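Side-chain contact in arginyl-tRNA synthetase, putative (PDB 5JLD), which probably attaches L-arginine to its cognate tRNA at the expense of ATP, as a class I aminoacyl-tRNA synthetase of the malaria parasite: residues V164-F167 / N171-R174. Numbering follows the deposited sequence.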
loop_
_atom_site.group_PDB
_atom_site.type_symbol
_atom_site.label_atom_id
_atom_site.label_comp_id
_atom_site.label_asym_id
_atom_site.label_seq_id
_atom_site.Cartn_x
_atom_site.Cartn_y
_atom_site.Cartn_z
ATOM N N VAL A 164 -4.144 -3.732 -3.005
ATOM C CA VAL A 164 -3.894 -4.842 -2.088
ATOM C C VAL A 164 -5.214 -5.345 -1.532
ATOM O O VAL A 164 -5.497 -6.536 -1.607
ATOM C CB VAL A 164 -2.949 -4.452 -0.931
ATOM C CG1 VAL A 164 -3.033 -5.463 0.197
ATOM C CG2 VAL A 164 -1.507 -4.341 -1.430
ATOM N N PHE A 165 -6.047 -4.440 -1.018
ATOM C CA PHE A 165 -7.339 -4.894 -0.481
ATOM C C PHE A 165 -8.282 -5.491 -1.539
ATOM O O PHE A 165 -9.013 -6.457 -1.258
ATOM C CB PHE A 165 -8.032 -3.754 0.261
ATOM C CG PHE A 165 -7.445 -3.499 1.615
ATOM C CD1 PHE A 165 -7.684 -4.372 2.661
ATOM C CD2 PHE A 165 -6.619 -2.417 1.828
ATOM C CE1 PHE A 165 -7.144 -4.150 3.893
ATOM C CE2 PHE A 165 -6.070 -2.189 3.066
ATOM C CZ PHE A 165 -6.339 -3.048 4.103
ATOM N N GLU A 166 -8.242 -4.950 -2.755
ATOM C CA GLU A 166 -9.051 -5.482 -3.855
ATOM C C GLU A 166 -8.555 -6.896 -4.252
ATOM O O GLU A 166 -9.344 -7.782 -4.611
ATOM C CB GLU A 166 -9.027 -4.495 -5.044
ATOM C CG GLU A 166 -9.815 -3.191 -4.722
ATOM C CD GLU A 166 -9.451 -1.961 -5.570
ATOM O OE1 GLU A 166 -8.545 -2.033 -6.430
ATOM O OE2 GLU A 166 -10.081 -0.896 -5.359
ATOM N N PHE A 167 -7.247 -7.120 -4.160
ATOM C CA PHE A 167 -6.708 -8.461 -4.374
ATOM C C PHE A 167 -7.272 -9.428 -3.331
ATOM O O PHE A 167 -7.711 -10.526 -3.666
ATOM C CB PHE A 167 -5.192 -8.451 -4.312
ATOM C CG PHE A 167 -4.587 -9.819 -4.224
ATOM C CD1 PHE A 167 -4.641 -10.676 -5.305
ATOM C CD2 PHE A 167 -3.939 -10.233 -3.071
ATOM C CE1 PHE A 167 -4.079 -11.953 -5.232
ATOM C CE2 PHE A 167 -3.373 -11.496 -2.995
ATOM C CZ PHE A 167 -3.445 -12.356 -4.076
ATOM N N ASN A 171 -14.185 -5.134 0.180
ATOM C CA ASN A 171 -14.960 -3.967 -0.241
ATOM C C ASN A 171 -14.169 -2.695 0.096
ATOM O O ASN A 171 -14.023 -2.311 1.262
ATOM C CB ASN A 171 -16.346 -3.956 0.428
ATOM C CG ASN A 171 -17.228 -2.797 -0.058
ATOM O OD1 ASN A 171 -17.257 -2.476 -1.252
ATOM N ND2 ASN A 171 -17.944 -2.163 0.875
ATOM N N THR A 172 -13.640 -2.044 -0.925
ATOM C CA THR A 172 -12.651 -0.992 -0.682
ATOM C C THR A 172 -13.103 0.353 -1.230
ATOM O O THR A 172 -13.417 0.454 -2.422
ATOM C CB THR A 172 -11.304 -1.387 -1.310
ATOM O OG1 THR A 172 -10.979 -2.708 -0.874
ATOM C CG2 THR A 172 -10.202 -0.439 -0.878
ATOM N N HIS A 173 -13.173 1.375 -0.370
ATOM C CA HIS A 173 -13.599 2.709 -0.815
ATOM C C HIS A 173 -12.370 3.547 -1.144
ATOM O O HIS A 173 -11.580 3.873 -0.254
ATOM C CB HIS A 173 -14.432 3.444 0.252
ATOM C CG HIS A 173 -15.695 2.751 0.654
ATOM N ND1 HIS A 173 -16.903 2.965 0.024
ATOM C CD2 HIS A 173 -15.947 1.862 1.650
ATOM C CE1 HIS A 173 -17.838 2.230 0.599
ATOM N NE2 HIS A 173 -17.283 1.555 1.590
ATOM N N ARG A 174 -12.214 3.892 -2.416
ATOM C CA ARG A 174 -11.167 4.809 -2.859
ATOM C C ARG A 174 -11.658 6.269 -2.765
ATOM O O ARG A 174 -12.477 6.719 -3.582
ATOM C CB ARG A 174 -10.757 4.478 -4.288
ATOM C CG ARG A 174 -10.285 3.048 -4.446
ATOM C CD ARG A 174 -10.319 2.636 -5.901
ATOM N NE ARG A 174 -9.377 1.542 -6.125
ATOM C CZ ARG A 174 -8.145 1.722 -6.582
ATOM N NH1 ARG A 174 -7.731 2.955 -6.841
ATOM N NH2 ARG A 174 -7.322 0.682 -6.750
HETATM O O HOH W 1 -12.518 -0.759 -4.783
#
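R174 and E166 pair through a two-bond salt bridge, NE and NH2 each meeting one carboxylate oxygen. NE of R174 donates to OE2 of E166 at 2.7 Å, nearly straight (171°) and on the syn lone pair. NH2 of R174 reaches OE1 of E166 at 3.0 Å, on the syn side but 26° out of the carboxylate plane. The E166 chain runs extended beyond CG and that of R174 from CG to NE; the two cross at about a right angle, and their charged ends meet. With carboxylate and guanidinium planes only 27° apart, the paired bonds restrain rotation of either group. NH1 is taken by D159, one more acid of the same helix, and by the carbonyl of K269.

These contacts close the second half of a beta-alpha-beta unit, in which helix 149-167 crosses from strand 133-137 to its parallel neighbour 171-176 in the sheet of the class I catalytic domain. On the packed side, T172 points at the helix and sets OG1 3.3 Å from CB of F165. The OG1 of T172 is hydrogen-bonded to the carbonyl O of I170, so its approach to F165 is a van der Waals contact. The F165 ring turns from the strand and is buried against Y131, L530 and M533. E166, by contrast, lies on the exposed side: its CG stays 4.0 Å from OG1 of T172, and a water bridges its OE2 to the backbone O of T172, 2.8 Å from the latter.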